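Ribonuclease (Nicotiana glutinosa, PDB 1IYB) probably cleaves single-stranded RNA as a plant member of the ribonuclease T2 family, and binds guanosine-5'-monophosphate in its pocket. Local coordinates at residues A92-E97 against G113-A118; A151-S154 against Y158-G161. All coordinates share one frame; numbering follows the deposited sequence.

Interaction 1 (A92-E97 against G113-A118); sequences AFWSHE and GYFKKA. With 5GP (guanosine-5'-monophosphate), chain C.
Phe115 reaches across from its helix to Trp94, and the contact is made by the far end of its ring: CE2 lies 3.9 Å from Trp94 CB. The same ring meets the backbone edge-on, with Trp94 O in its plane and 3.5 Å from Phe115 CZ. Tyr114 extends alongside, its CG anti to the backbone N (chi1 177°), which carries the hydroxyl past Glu97 to a hydrogen bond with Leu45 O. The helix backbones come closest at Trp94 CA and Phe115 CA, 8.8 Å apart, and the aromatic side chains fill the gap.

On the ligand side of 92-97 the base is held by stacking. The Phe93 ring lies flat against the guanine, whose C5 sits over the ring centre 3.5 Å above its plane, while Phe93 CE1 comes 3.5 Å from the guanine C4. A leucine in place of Phe93 would probably lose this stack, leaving the base less firmly fixed in its tilt.

Polar contacts reach the other end of the nucleotide. His96 NE2 donates a hydrogen bond of 2.8 Å to the ligand O5', somewhat bent at 148°. Glu97 bends at chi2 (-61°), bringing OE1 to 2.5 Å from the phosphate O2P. Its other oxygen, OE2, accepts a hydrogen bond from Trp46 NE1, which would steady the carboxyl group.

One helix therefore serves two environments. Helix 91-102 presents Phe93, His96 and Glu97 to the nucleotide, while Trp94 packs against helix 73-79 and bonds through NE1 to Trp80 O. Helix 111-124 adds Phe115 against Met76 of helix 73-79, and Tyr114 ties it to strand 41-48.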
ATOM      1  N   ALA A  92      -3.308 -11.182 -15.123  1.00  8.66           N
ATOM      2  CA  ALA A  92      -3.324  -9.903 -14.414  1.00  8.99           C
ATOM      3  C   ALA A  92      -3.181 -10.137 -12.911  1.00  8.89           C
ATOM      4  O   ALA A  92      -2.530  -9.364 -12.206  1.00  9.01           O
ATOM      5  CB  ALA A  92      -4.617  -9.147 -14.708  1.00  9.83           C
ATOM      6  N   PHE A  93      -3.793 -11.213 -12.429  1.00  7.71           N
ATOM      7  CA  PHE A  93      -3.744 -11.558 -11.014  1.00  7.90           C
ATOM      8  C   PHE A  93      -2.323 -11.996 -10.648  1.00  6.98           C
ATOM      9  O   PHE A  93      -1.751 -11.516  -9.667  1.00  5.90           O
ATOM     10  CB  PHE A  93      -4.763 -12.677 -10.743  1.00  7.70           C
ATOM     11  CG  PHE A  93      -4.951 -13.025  -9.282  1.00  7.60           C
ATOM     12  CD1 PHE A  93      -4.652 -12.115  -8.273  1.00  7.99           C
ATOM     13  CD2 PHE A  93      -5.482 -14.262  -8.928  1.00  7.78           C
ATOM     14  CE1 PHE A  93      -4.881 -12.432  -6.933  1.00  7.95           C
ATOM     15  CE2 PHE A  93      -5.716 -14.592  -7.592  1.00  7.48           C
ATOM     16  CZ  PHE A  93      -5.414 -13.672  -6.590  1.00  7.97           C
ATOM     17  N   TRP A  94      -1.750 -12.891 -11.447  1.00  6.74           N
ATOM     18  CA  TRP A  94      -0.395 -13.376 -11.189  1.00  5.68           C
ATOM     19  C   TRP A  94       0.625 -12.240 -11.267  1.00  6.83           C
ATOM     20  O   TRP A  94       1.546 -12.153 -10.443  1.00  5.89           O
ATOM     21  CB  TRP A  94      -0.032 -14.492 -12.178  1.00  6.27           C
ATOM     22  CG  TRP A  94      -1.044 -15.599 -12.175  1.00  5.57           C
ATOM     23  CD1 TRP A  94      -1.773 -16.033 -11.103  1.00  7.36           C
ATOM     24  CD2 TRP A  94      -1.457 -16.396 -13.291  1.00  6.57           C
ATOM     25  NE1 TRP A  94      -2.620 -17.046 -11.484  1.00  4.56           N
ATOM     26  CE2 TRP A  94      -2.447 -17.291 -12.820  1.00  5.62           C
ATOM     27  CE3 TRP A  94      -1.089 -16.442 -14.642  1.00  6.67           C
ATOM     28  CZ2 TRP A  94      -3.076 -18.223 -13.653  1.00  6.95           C
ATOM     29  CZ3 TRP A  94      -1.715 -17.371 -15.470  1.00  7.61           C
ATOM     30  CH2 TRP A  94      -2.698 -18.248 -14.969  1.00  7.61           C
ATOM     31  N   SER A  95       0.454 -11.362 -12.252  1.00  7.01           N
ATOM     32  CA  SER A  95       1.363 -10.230 -12.417  1.00  7.08           C
ATOM     33  C   SER A  95       1.298  -9.336 -11.185  1.00  7.07           C
ATOM     34  O   SER A  95       2.324  -8.900 -10.670  1.00  7.77           O
ATOM     35  CB  SER A  95       0.990  -9.413 -13.656  1.00  7.19           C
ATOM     36  OG  SER A  95       1.817  -8.262 -13.765  1.00 10.21           O
ATOM     37  N   HIS A  96       0.082  -9.069 -10.718  1.00  6.71           N
ATOM     38  CA  HIS A  96      -0.120  -8.237  -9.538  1.00  6.69           C
ATOM     39  C   HIS A  96       0.575  -8.824  -8.310  1.00  6.86           C
ATOM     40  O   HIS A  96       1.227  -8.108  -7.551  1.00  7.39           O
ATOM     41  CB  HIS A  96      -1.619  -8.087  -9.256  1.00  7.53           C
ATOM     42  CG  HIS A  96      -1.921  -7.434  -7.945  1.00  8.84           C
ATOM     43  ND1 HIS A  96      -1.737  -6.087  -7.723  1.00  9.79           N
ATOM     44  CD2 HIS A  96      -2.362  -7.951  -6.773  1.00  9.13           C
ATOM     45  CE1 HIS A  96      -2.052  -5.801  -6.471  1.00  9.21           C
ATOM     46  NE2 HIS A  96      -2.433  -6.916  -5.872  1.00  9.91           N
ATOM     47  N   GLU A  97       0.432 -10.127  -8.107  1.00  6.07           N
ATOM     48  CA  GLU A  97       1.054 -10.760  -6.957  1.00  6.23           C
ATOM     49  C   GLU A  97       2.576 -10.706  -7.035  1.00  5.60           C
ATOM     50  O   GLU A  97       3.246 -10.504  -6.018  1.00  5.50           O
ATOM     51  CB  GLU A  97       0.555 -12.202  -6.811  1.00  7.05           C
ATOM     52  CG  GLU A  97      -0.921 -12.274  -6.421  1.00  7.82           C
ATOM     53  CD  GLU A  97      -1.209 -11.615  -5.077  1.00  8.58           C
ATOM     54  OE1 GLU A  97      -2.192 -10.847  -4.982  1.00  7.44           O
ATOM     55  OE2 GLU A  97      -0.455 -11.872  -4.113  1.00  7.48           O
ATOM     56  N   GLY A 113      11.040 -19.332  -9.237  1.00  7.38           N
ATOM     57  CA  GLY A 113      11.108 -19.868  -7.888  1.00  7.46           C
ATOM     58  C   GLY A 113       9.955 -19.440  -6.997  1.00  7.09           C
ATOM     59  O   GLY A 113       9.492 -20.210  -6.155  1.00  6.78           O
ATOM     60  N   TYR A 114       9.498 -18.205  -7.183  1.00  5.46           N
ATOM     61  CA  TYR A 114       8.393 -17.652  -6.405  1.00  6.49           C
ATOM     62  C   TYR A 114       7.098 -18.408  -6.697  1.00  5.33           C
ATOM     63  O   TYR A 114       6.435 -18.903  -5.783  1.00  6.39           O
ATOM     64  CB  TYR A 114       8.207 -16.168  -6.744  1.00  5.22           C
ATOM     65  CG  TYR A 114       7.033 -15.507  -6.052  1.00  5.68           C
ATOM     66  CD1 TYR A 114       7.119 -15.101  -4.719  1.00  5.46           C
ATOM     67  CD2 TYR A 114       5.828 -15.300  -6.729  1.00  6.46           C
ATOM     68  CE1 TYR A 114       6.030 -14.504  -4.075  1.00  6.45           C
ATOM     69  CE2 TYR A 114       4.737 -14.709  -6.096  1.00  6.66           C
ATOM     70  CZ  TYR A 114       4.845 -14.313  -4.771  1.00  7.96           C
ATOM     71  OH  TYR A 114       3.758 -13.736  -4.150  1.00 10.05           O
ATOM     72  N   PHE A 115       6.728 -18.483  -7.971  1.00  5.94           N
ATOM     73  CA  PHE A 115       5.509 -19.182  -8.343  1.00  5.44           C
ATOM     74  C   PHE A 115       5.595 -20.672  -8.045  1.00  6.90           C
ATOM     75  O   PHE A 115       4.607 -21.277  -7.634  1.00  8.86           O
ATOM     76  CB  PHE A 115       5.175 -18.921  -9.814  1.00  6.34           C
ATOM     77  CG  PHE A 115       4.653 -17.535 -10.062  1.00  6.43           C
ATOM     78  CD1 PHE A 115       5.509 -16.500 -10.437  1.00  6.73           C
ATOM     79  CD2 PHE A 115       3.310 -17.247  -9.843  1.00  6.77           C
ATOM     80  CE1 PHE A 115       5.028 -15.193 -10.586  1.00  5.23           C
ATOM     81  CE2 PHE A 115       2.821 -15.949  -9.988  1.00  9.18           C
ATOM     82  CZ  PHE A 115       3.682 -14.921 -10.359  1.00  6.53           C
ATOM     83  N   LYS A 116       6.772 -21.264  -8.236  1.00  7.11           N
ATOM     84  CA  LYS A 116       6.934 -22.685  -7.945  1.00  7.88           C
ATOM     85  C   LYS A 116       6.741 -22.951  -6.448  1.00  7.37           C
ATOM     86  O   LYS A 116       6.088 -23.921  -6.062  1.00  7.49           O
ATOM     87  CB  LYS A 116       8.320 -23.176  -8.383  1.00  9.37           C
ATOM     88  CG  LYS A 116       8.675 -24.573  -7.881  1.00 15.04           C
ATOM     89  CD  LYS A 116      10.076 -24.981  -8.312  1.00 18.66           C
ATOM     90  CE  LYS A 116      10.617 -26.121  -7.452  1.00 22.75           C
ATOM     91  NZ  LYS A 116       9.703 -27.295  -7.419  1.00 23.86           N
ATOM     92  N   LYS A 117       7.308 -22.095  -5.603  1.00  7.04           N
ATOM     93  CA  LYS A 117       7.166 -22.284  -4.167  1.00  6.71           C
ATOM     94  C   LYS A 117       5.693 -22.202  -3.770  1.00  5.85           C
ATOM     95  O   LYS A 117       5.213 -23.002  -2.966  1.00  5.91           O
ATOM     96  CB  LYS A 117       7.971 -21.230  -3.396  1.00  6.92           C
ATOM     97  CG  LYS A 117       7.883 -21.380  -1.882  1.00  8.34           C
ATOM     98  CD  LYS A 117       8.515 -22.675  -1.401  1.00  9.54           C
ATOM     99  CE  LYS A 117       8.354 -22.835   0.103  1.00 11.47           C
ATOM    100  NZ  LYS A 117       9.110 -24.014   0.622  1.00 14.01           N
ATOM    101  N   ALA A 118       4.976 -21.234  -4.331  1.00  6.28           N
ATOM    102  CA  ALA A 118       3.559 -21.080  -4.020  1.00  6.03           C
ATOM    103  C   ALA A 118       2.791 -22.339  -4.421  1.00  6.78           C
ATOM    104  O   ALA A 118       1.916 -22.804  -3.689  1.00  6.45           O
ATOM    105  CB  ALA A 118       2.993 -19.865  -4.745  1.00  6.68           C
TER
HETATM  106  P   5GP C1295      -3.126  -8.328  -2.353  1.00 17.27           P
HETATM  107  O1P 5GP C1295      -2.346  -7.291  -1.672  1.00 22.43           O
HETATM  108  O2P 5GP C1295      -2.256  -9.461  -2.861  1.00 17.29           O
HETATM  109  O3P 5GP C1295      -4.259  -8.868  -1.413  1.00 15.46           O
HETATM  110  O5' 5GP C1295      -3.944  -7.761  -3.654  1.00 23.32           O
HETATM  111  C5' 5GP C1295      -4.924  -8.596  -4.375  1.00 23.26           C
HETATM  112  C4' 5GP C1295      -5.598  -7.897  -5.580  1.00 23.80           C
HETATM  113  O4' 5GP C1295      -5.597  -8.894  -6.697  1.00 22.23           O
HETATM  114  C3' 5GP C1295      -7.066  -7.487  -5.493  1.00 25.00           C
HETATM  115  O3' 5GP C1295      -7.272  -6.211  -4.906  1.00 27.95           O
HETATM  116  C2' 5GP C1295      -7.561  -7.511  -6.943  1.00 22.11           C
HETATM  117  O2' 5GP C1295      -7.327  -6.258  -7.622  1.00 25.46           O
HETATM  118  C1' 5GP C1295      -6.771  -8.661  -7.546  1.00 19.37           C
HETATM  119  N9  5GP C1295      -7.469  -9.944  -7.872  1.00 13.15           N
HETATM  120  C8  5GP C1295      -7.680 -10.543  -9.095  1.00 12.91           C
HETATM  121  N7  5GP C1295      -8.240 -11.734  -9.052  1.00 10.16           N
HETATM  122  C5  5GP C1295      -8.411 -11.929  -7.667  1.00 10.74           C
HETATM  123  C6  5GP C1295      -8.977 -13.057  -6.985  1.00  9.86           C
HETATM  124  O6  5GP C1295      -9.432 -14.087  -7.470  1.00  9.06           O
HETATM  125  N1  5GP C1295      -8.971 -12.869  -5.568  1.00 11.19           N
HETATM  126  C2  5GP C1295      -8.474 -11.731  -4.935  1.00 13.01           C
HETATM  127  N2  5GP C1295      -8.569 -11.764  -3.590  1.00 11.66           N
HETATM  128  N3  5GP C1295      -7.941 -10.671  -5.573  1.00 12.50           N
HETATM  129  C4  5GP C1295      -7.944 -10.841  -6.939  1.00 12.57           C

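Interaction 2 (A151-S154 against Y158-G161); sequences AIRS and YAPG
Ile152 and Pro160 form the close-packed half of this helix-to-loop contact, their side chains crossing at a slant. The isoleucine's CG2 branch meets the pyrrolidine ring at its CG, 3.7 Å away, and CD1 of the other branch comes to 3.9 Å from the same Pro160 CG. With CG2 anti to the backbone N and CG1 beside it (chi1 -66°), both branches can touch the proline. Ile177 of strand 172-182 packs on both residues, and Leu127 and Ile130 of helix 127-133 add to the cover of Ile152.

The outer half is looser. Arg153 lies exposed, and what it offers the loop is mainly the base of its chain: Arg153 CG stands 4.1 Å from Ala159 N, while the guanidinium leads away. Here the backbone draws nearest, Arg153 CA approaching Tyr158 O at 3.3 Å in a CA-H...O contact with an angle of 149° at the hydrogen. The CB of Tyr158 points away from the helix, and its side chain touches Leu188 and Glu190.

The turn back from helix 145-156 toward strand 161-166 thus relies across these segments on van der Waals contact and one CA-H...O approach, with no salt bridge between them.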
ATOM      1  N   ALA A 151      -8.228 -28.033  13.430  1.00  9.38           N
ATOM      2  CA  ALA A 151      -8.229 -29.111  12.451  1.00  8.97           C
ATOM      3  C   ALA A 151      -6.977 -28.942  11.592  1.00  8.89           C
ATOM      4  O   ALA A 151      -6.290 -29.909  11.267  1.00  9.86           O
ATOM      5  CB  ALA A 151      -9.478 -29.033  11.583  1.00  8.31           C
ATOM      6  N   ILE A 152      -6.679 -27.696  11.237  1.00  8.99           N
ATOM      7  CA  ILE A 152      -5.509 -27.404  10.421  1.00  8.55           C
ATOM      8  C   ILE A 152      -4.214 -27.611  11.207  1.00  8.82           C
ATOM      9  O   ILE A 152      -3.256 -28.186  10.693  1.00  9.54           O
ATOM     10  CB  ILE A 152      -5.583 -25.963   9.876  1.00  7.94           C
ATOM     11  CG1 ILE A 152      -6.769 -25.857   8.909  1.00  9.61           C
ATOM     12  CG2 ILE A 152      -4.276 -25.591   9.183  1.00  9.01           C
ATOM     13  CD1 ILE A 152      -7.147 -24.437   8.557  1.00 10.66           C
ATOM     14  N   ARG A 153      -4.194 -27.162  12.457  1.00  9.10           N
ATOM     15  CA  ARG A 153      -3.004 -27.321  13.283  1.00 10.39           C
ATOM     16  C   ARG A 153      -2.652 -28.795  13.468  1.00 10.98           C
ATOM     17  O   ARG A 153      -1.487 -29.179  13.384  1.00 10.62           O
ATOM     18  CB  ARG A 153      -3.207 -26.666  14.649  1.00 10.54           C
ATOM     19  CG  ARG A 153      -1.966 -26.723  15.525  1.00 11.71           C
ATOM     20  CD  ARG A 153      -2.198 -26.045  16.861  1.00 14.72           C
ATOM     21  NE  ARG A 153      -3.242 -26.704  17.638  1.00 14.84           N
ATOM     22  CZ  ARG A 153      -3.622 -26.318  18.852  1.00 18.73           C
ATOM     23  NH1 ARG A 153      -3.041 -25.274  19.431  1.00 20.03           N
ATOM     24  NH2 ARG A 153      -4.585 -26.976  19.487  1.00 19.45           N
ATOM     25  N   SER A 154      -3.659 -29.626  13.721  1.00 11.25           N
ATOM     26  CA  SER A 154      -3.418 -31.051  13.911  1.00 12.43           C
ATOM     27  C   SER A 154      -2.866 -31.697  12.644  1.00 13.08           C
ATOM     28  O   SER A 154      -2.084 -32.647  12.710  1.00 14.76           O
ATOM     29  CB  SER A 154      -4.714 -31.763  14.315  1.00 13.25           C
ATOM     30  OG  SER A 154      -5.180 -31.298  15.567  1.00 16.46           O
ATOM     31  N   TYR A 158       1.093 -26.575  12.523  1.00  9.01           N
ATOM     32  CA  TYR A 158       1.234 -25.146  12.795  1.00  8.08           C
ATOM     33  C   TYR A 158      -0.139 -24.484  12.868  1.00  8.18           C
ATOM     34  O   TYR A 158      -1.078 -24.915  12.199  1.00 10.11           O
ATOM     35  CB  TYR A 158       2.079 -24.474  11.705  1.00  8.11           C
ATOM     36  CG  TYR A 158       3.489 -25.008  11.627  1.00  9.21           C
ATOM     37  CD1 TYR A 158       3.768 -26.203  10.964  1.00  9.22           C
ATOM     38  CD2 TYR A 158       4.535 -24.349  12.270  1.00  9.21           C
ATOM     39  CE1 TYR A 158       5.058 -26.732  10.946  1.00 10.44           C
ATOM     40  CE2 TYR A 158       5.824 -24.867  12.259  1.00  8.80           C
ATOM     41  CZ  TYR A 158       6.077 -26.060  11.598  1.00  9.72           C
ATOM     42  OH  TYR A 158       7.350 -26.587  11.608  1.00 11.05           O
ATOM     43  N   ALA A 159      -0.244 -23.437  13.682  1.00  7.73           N
ATOM     44  CA  ALA A 159      -1.501 -22.713  13.855  1.00  8.18           C
ATOM     45  C   ALA A 159      -1.725 -21.725  12.712  1.00  8.75           C
ATOM     46  O   ALA A 159      -0.877 -20.880  12.435  1.00 10.20           O
ATOM     47  CB  ALA A 159      -1.492 -21.969  15.182  1.00 10.20           C
ATOM     48  N   PRO A 160      -2.874 -21.823  12.030  1.00  8.13           N
ATOM     49  CA  PRO A 160      -3.164 -20.914  10.921  1.00  8.03           C
ATOM     50  C   PRO A 160      -3.843 -19.620  11.351  1.00  8.10           C
ATOM     51  O   PRO A 160      -4.350 -19.498  12.469  1.00  8.77           O
ATOM     52  CB  PRO A 160      -4.088 -21.746  10.049  1.00  6.61           C
ATOM     53  CG  PRO A 160      -4.933 -22.427  11.085  1.00  8.42           C
ATOM     54  CD  PRO A 160      -3.889 -22.892  12.100  1.00  8.06           C
ATOM     55  N   GLY A 161      -3.843 -18.657  10.437  1.00  7.39           N
ATOM     56  CA  GLY A 161      -4.515 -17.392  10.661  1.00  6.38           C
ATOM     57  C   GLY A 161      -5.783 -17.495   9.832  1.00  6.40           C
ATOM     58  O   GLY A 161      -5.736 -17.951   8.685  1.00  6.44           O
TER

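Overall arrangement
Interaction 1 and interaction 2 lie on opposite sides of the chain's centre, with their own centres 24 Å apart and their nearest atoms about 11 Å apart, so they do not touch. They follow one another in series along the chain, and both belong to the part of it that matches the ribonuclease T2 family. Their links to the antiparallel sheet differ: 113-118 packs against the outermost strand 41-48, whereas 158-161 leads into the other outermost strand, 161-166. The 92-97 side of interaction 1 supplies Phe93, His96 and Glu97 to the guanosine-5'-monophosphate pocket, which His43 and Trp46 of strand 41-48 also line. Interaction 2 contributes no residue to that pocket, joining a helix to the sheet's far edge instead.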